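Local coordinates for epimerase domain-containing protein (Bacillus cereus HuA2-4, PDB 6ZLK) that probably interconverts UDP-glucuronic acid and UDP-galacturonic acid by NAD-dependent epimerisation at C4 of the sugar, at residues E246-I250 / L251-S255; H123-T126 / S127-G131. One frame throughout, in Å; residues are numbered along the deposited sequence.

Contact 1 (E246-I250 / L251-S255); sequences EQASI and LDIIS. With UGB ((2S,3R,4S,5R,6R)-6-[[[(2R,3S,4R,5R)-5-(2,4-dioxopyrimidin-1-yl)-3,4-dihydroxy-oxolan-2-yl]methoxy-hydroxy-phosphoryl]oxy-hydroxy-phosphoryl]oxy-3,4,5-trihydroxy-oxane-2-carboxylic acid), chain G.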
# COMPACT_ATOMS: atom_id res chain seq x y z
N GLU A 246 21.54 -19.14 7.63
CA GLU A 246 20.94 -20.45 8.00
C GLU A 246 19.47 -20.25 8.34
O GLU A 246 19.16 -19.43 9.21
CB GLU A 246 21.67 -21.05 9.20
CG GLU A 246 23.10 -21.49 8.91
CD GLU A 246 24.02 -21.84 10.08
OE1 GLU A 246 23.59 -21.77 11.28
OE2 GLU A 246 25.21 -22.19 9.78
N GLN A 247 18.59 -20.99 7.69
CA GLN A 247 17.14 -20.96 7.97
C GLN A 247 16.90 -21.94 9.10
O GLN A 247 17.61 -22.93 9.21
CB GLN A 247 16.32 -21.26 6.72
CG GLN A 247 16.54 -20.25 5.59
CD GLN A 247 17.85 -20.45 4.85
OE1 GLN A 247 18.17 -21.56 4.43
NE2 GLN A 247 18.66 -19.39 4.72
N ALA A 248 15.94 -21.67 9.97
CA ALA A 248 15.66 -22.61 11.07
C ALA A 248 14.20 -22.47 11.51
O ALA A 248 13.60 -21.39 11.31
CB ALA A 248 16.58 -22.36 12.25
N SER A 249 13.69 -23.49 12.19
CA SER A 249 12.37 -23.39 12.85
C SER A 249 12.54 -22.76 14.24
O SER A 249 13.63 -22.78 14.81
CB SER A 249 11.69 -24.72 12.92
OG SER A 249 12.36 -25.58 13.84
N ILE A 250 11.41 -22.40 14.87
CA ILE A 250 11.44 -21.93 16.25
C ILE A 250 11.82 -23.09 17.16
O ILE A 250 12.61 -22.86 18.13
CB ILE A 250 10.10 -21.28 16.61
CG1 ILE A 250 9.98 -19.96 15.85
CG2 ILE A 250 9.93 -21.15 18.09
CD1 ILE A 250 10.92 -18.89 16.35
N LEU A 251 11.40 -24.30 16.87
CA LEU A 251 11.80 -25.45 17.70
C LEU A 251 13.31 -25.67 17.57
O LEU A 251 13.95 -26.04 18.60
CB LEU A 251 11.03 -26.69 17.26
CG LEU A 251 9.55 -26.67 17.60
CD1 LEU A 251 8.90 -27.90 17.00
CD2 LEU A 251 9.29 -26.56 19.07
N ASP A 252 13.88 -25.51 16.39
CA ASP A 252 15.33 -25.70 16.16
C ASP A 252 16.07 -24.67 17.02
O ASP A 252 17.06 -25.06 17.65
CB ASP A 252 15.73 -25.45 14.70
CG ASP A 252 15.26 -26.44 13.66
OD1 ASP A 252 14.99 -27.59 14.08
OD2 ASP A 252 15.14 -26.01 12.42
N ILE A 253 15.62 -23.42 17.02
CA ILE A 253 16.25 -22.30 17.76
C ILE A 253 16.22 -22.65 19.24
O ILE A 253 17.25 -22.45 19.95
CB ILE A 253 15.53 -20.98 17.43
CG1 ILE A 253 15.73 -20.56 15.98
CG2 ILE A 253 15.97 -19.88 18.39
CD1 ILE A 253 17.11 -20.26 15.57
N ILE A 254 15.04 -23.06 19.75
CA ILE A 254 14.91 -23.39 21.18
C ILE A 254 15.95 -24.47 21.51
O ILE A 254 16.59 -24.31 22.56
CB ILE A 254 13.48 -23.80 21.53
CG1 ILE A 254 12.55 -22.60 21.42
CG2 ILE A 254 13.45 -24.42 22.92
CD1 ILE A 254 11.09 -22.93 21.54
N SER A 255 16.14 -25.50 20.69
CA SER A 255 17.15 -26.55 20.98
C SER A 255 18.55 -25.95 21.04
O SER A 255 19.31 -26.32 21.93
CB SER A 255 17.11 -27.66 20.02
OG SER A 255 15.87 -28.31 20.17
N1 UGB G . 7.16 -16.28 17.80
C2 UGB G . 6.96 -17.25 18.76
O2 UGB G . 6.82 -18.44 18.50
N3 UGB G . 6.96 -16.78 20.04
C4 UGB G . 7.12 -15.47 20.45
O4 UGB G . 7.08 -15.21 21.65
C5 UGB G . 7.29 -14.52 19.39
C6 UGB G . 7.30 -14.96 18.13
PA UGB G . 9.90 -12.66 15.08
PB UGB G . 8.91 -12.14 12.39
O'P UGB G . 8.69 -6.96 13.01
O'Q UGB G . 10.23 -6.12 11.86
C1' UGB G . 8.55 -10.33 10.55
O1A UGB G . 11.26 -13.12 15.45
O1B UGB G . 7.66 -11.55 12.95
C1D UGB G . 7.22 -16.72 16.40
C2' UGB G . 9.21 -10.32 9.19
O2' UGB G . 9.47 -11.66 8.78
O2A UGB G . 9.19 -11.65 15.91
O2B UGB G . 8.89 -13.48 11.74
C2D UGB G . 6.44 -15.79 15.49
O2D UGB G . 5.07 -16.16 15.55
C3' UGB G . 10.49 -9.51 9.28
O3' UGB G . 11.12 -9.46 7.99
O3A UGB G . 9.97 -12.12 13.58
O3B UGB G . 9.47 -11.06 11.35
C3D UGB G . 7.14 -16.04 14.15
O3D UGB G . 6.59 -17.18 13.51
C4' UGB G . 10.18 -8.14 9.88
O4' UGB G . 9.20 -7.44 9.11
C4D UGB G . 8.60 -16.30 14.56
O4D UGB G . 8.56 -16.65 15.96
C5' UGB G . 9.61 -8.35 11.29
O5' UGB G . 8.36 -9.02 11.09
C5D UGB G . 9.55 -15.15 14.35
O5D UGB G . 8.96 -13.96 14.92
C6' UGB G . 9.49 -7.05 12.10

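Contact 2 (H123-T126 / S127-G131); sequences HIST and SSVYG. With UGA (uridine-5'-diphosphate-glucuronic acid), chain F.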
# COMPACT_ATOMS: atom_id res chain seq x y z
N HIS A 123 15.94 2.65 1.09
CA HIS A 123 14.66 2.38 1.78
C HIS A 123 14.66 0.98 2.33
O HIS A 123 14.81 0.02 1.56
CB HIS A 123 13.50 2.64 0.82
CG HIS A 123 12.19 2.35 1.44
ND1 HIS A 123 11.49 3.32 2.10
CD2 HIS A 123 11.44 1.22 1.49
CE1 HIS A 123 10.37 2.78 2.58
NE2 HIS A 123 10.31 1.48 2.21
N ILE A 124 14.48 0.82 3.63
CA ILE A 124 14.49 -0.50 4.25
C ILE A 124 13.06 -1.05 4.33
O ILE A 124 12.17 -0.38 4.85
CB ILE A 124 15.18 -0.45 5.62
CG1 ILE A 124 16.70 -0.57 5.45
CG2 ILE A 124 14.64 -1.56 6.47
CD1 ILE A 124 17.31 0.31 4.47
N SER A 125 12.86 -2.18 3.68
CA SER A 125 11.58 -2.90 3.69
C SER A 125 11.76 -4.27 4.34
O SER A 125 12.78 -4.55 5.03
CB SER A 125 11.04 -2.94 2.28
OG SER A 125 9.74 -3.48 2.28
N THR A 126 10.82 -5.17 4.10
CA THR A 126 10.65 -6.40 4.90
C THR A 126 10.28 -7.57 4.00
O THR A 126 9.47 -7.38 3.01
CB THR A 126 9.61 -6.13 5.98
OG1 THR A 126 9.39 -7.37 6.65
CG2 THR A 126 8.29 -5.66 5.42
N SER A 127 10.72 -8.75 4.41
CA SER A 127 10.22 -10.04 3.88
C SER A 127 8.69 -10.11 4.06
O SER A 127 8.08 -10.94 3.36
CB SER A 127 10.87 -11.22 4.52
OG SER A 127 10.58 -11.25 5.89
N SER A 128 8.11 -9.36 4.99
CA SER A 128 6.64 -9.41 5.22
C SER A 128 5.86 -8.97 4.00
O SER A 128 4.66 -9.23 3.98
CB SER A 128 6.26 -8.60 6.41
OG SER A 128 6.78 -9.23 7.57
N VAL A 129 6.48 -8.35 3.00
CA VAL A 129 5.72 -7.95 1.79
C VAL A 129 5.37 -9.20 0.98
O VAL A 129 4.39 -9.12 0.21
CB VAL A 129 6.45 -6.93 0.91
CG1 VAL A 129 6.81 -5.65 1.67
CG2 VAL A 129 7.63 -7.52 0.18
N TYR A 130 6.13 -10.28 1.10
CA TYR A 130 5.93 -11.46 0.23
C TYR A 130 4.65 -12.20 0.60
O TYR A 130 3.94 -12.64 -0.34
CB TYR A 130 7.10 -12.41 0.26
CG TYR A 130 8.33 -11.88 -0.43
CD1 TYR A 130 8.42 -11.90 -1.82
CD2 TYR A 130 9.41 -11.39 0.27
CE1 TYR A 130 9.56 -11.43 -2.46
CE2 TYR A 130 10.55 -10.93 -0.35
CZ TYR A 130 10.63 -10.95 -1.73
OH TYR A 130 11.76 -10.43 -2.28
N GLY A 131 4.39 -12.37 1.89
CA GLY A 131 3.31 -13.28 2.33
C GLY A 131 3.76 -14.73 2.30
O GLY A 131 4.92 -14.99 2.67
C1' UGA F . 10.45 -9.78 12.08
C2' UGA F . 10.31 -8.34 12.56
O2' UGA F . 9.52 -8.36 13.75
C3' UGA F . 9.64 -7.45 11.54
O3' UGA F . 9.79 -6.10 11.99
C4' UGA F . 10.23 -7.62 10.15
O4' UGA F . 9.43 -6.88 9.21
C5' UGA F . 10.27 -9.10 9.77
O5' UGA F . 10.98 -9.84 10.77
C6' UGA F . 10.91 -9.45 8.41
O'P UGA F . 10.73 -8.73 7.45
O'Q UGA F . 11.52 -10.48 8.29
PB UGA F . 9.05 -11.98 12.38
O1B UGA F . 9.63 -12.79 11.30
O2B UGA F . 7.63 -12.14 12.78
O3B UGA F . 9.18 -10.39 12.20
O3A UGA F . 10.01 -12.16 13.63
PA UGA F . 9.89 -12.66 15.14
O1A UGA F . 9.04 -11.71 15.87
O2A UGA F . 11.26 -12.94 15.61
O5D UGA F . 9.07 -14.04 14.98
C5D UGA F . 9.58 -15.17 14.30
C4D UGA F . 8.68 -16.33 14.59
O4D UGA F . 8.60 -16.57 16.02
C3D UGA F . 7.23 -16.15 14.11
O3D UGA F . 6.95 -17.34 13.37
C2D UGA F . 6.40 -16.05 15.40
O2D UGA F . 5.23 -16.84 15.30
C1D UGA F . 7.26 -16.78 16.42
N1 UGA F . 7.13 -16.28 17.80
C6 UGA F . 7.32 -14.97 18.11
C2 UGA F . 6.94 -17.25 18.78
O2 UGA F . 6.75 -18.44 18.53
N3 UGA F . 6.98 -16.78 20.05
C4 UGA F . 7.16 -15.47 20.44
O4 UGA F . 7.12 -15.22 21.64
C5 UGA F . 7.32 -14.52 19.37

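Contact 1 (E246-I250 / L251-S255)
With OG set between its own backbone N and carbonyl carbon (chi1 70°), Ser249 turns its hydroxyl toward the incoming helix, while Asp252 folds its CG back beside its own N (chi1 -69°) to meet it. Two reciprocal bonds follow. Asp252 N donates to Ser249 OG at 3.0 Å, and Ser249 N gives its hydrogen to Asp252 OD2 at 2.9 Å, almost straight (178°) but from above the carboxylate plane. This exchange defines a capping box, with Ser249 as N-cap where strand 248-249 passes into helix 250-261. The first helical turn is then closed by Ile253 N to Ser249 O at 3.0 Å and Ile254 N to Ile250 O at 2.9 Å. Beside the box, Ala248 CB rests on Ile253 CD1 at 4.0 Å, and Leu299 of helix 299-313 covers both side chains. Ile250 points away from 251-255, though its CG2 still meets Ile254 CD1, and its CD1 lies 3.3 Å from O4D, the ribose ring oxygen of the bound UDP-galacturonic acid. The cap therefore gives Asp252 N an acceptor that the helix does not supply and ties Ser249 N to a carboxylate that the helix dipole would probably stabilise, while the ribose meets hydrocarbon.

Contact 2 (H123-T126 / S127-G131)
The carboxylate of bound UDP-glucuronic acid is the flat group that Ser127 meets. Ser127 OG stands out of its plane, 2.7 Å from O'Q and 3.0 Å from O'P; both are hydrogen-bond geometries, but one proton cannot settle between them. A second flat group, the Tyr130 ring, carries Val129 CG2 over one face, displaced toward the rim. The setting is the Rossmann-type sheet of the epimerase family: strand 120-126, parallel to 77-80 and 171-180, ends at Thr126 and breaks into a short 3-10 turn. Two bonds shape this exit. Ser128 N donates to Thr126 OG1 at 2.9 Å and 168°, an ST turn, and Val129 N donates to Thr126 O at 3.1 Å. A chi1 of 175° carries OG1 to the side of the carbonyl carbon, where it serves both the turn and the substrate: it lies 2.6 Å from UDP-glucuronic acid O4', with the proton of that bond not settled, and is also hydrogen-bonded to O4' of the overlaid UDP-galacturonic acid. A still closer approach of OG1 to O'P is too short to be trusted where two sugar poses overlap. Tyr149 also bonds the substrate, and Lys153 touches Thr126; their spacing in helix 148-167 is consistent with the Thr-Tyr-Lys catalytic set of short-chain dehydrogenases. NAD touches Ile124, Ser125 and Thr126, so the strand end borders both cofactor and sugar. Behind the turn, Val129 CG1 packs 3.7 Å from Ser125 OG, whose hydroxyl is hydrogen-bonded to Glu157 OE2.

How the contacts relate
Both are local contacts just after a strand, one a helix cap, the other a 3-10 turn, and both reach the large mixed sheet, yet their centres lie 21 Å apart and their nearest atoms about 11 Å. Contact 2 sits deep in the chain, its centre 9 Å from the chain centre; contact 1 lies 20 Å out, mostly buried but with an exposed acid. They meet different parts of the overlaid nucleotide sugars, the ribose and the uronic acid ring. Contact 1 offers an apolar side chain to the ribose, where the two ligands nearly coincide. Contact 2 presents hydroxyls to the sugar, where the two overlaid ligands place their carboxylates differently, consistent with two sugar orientations.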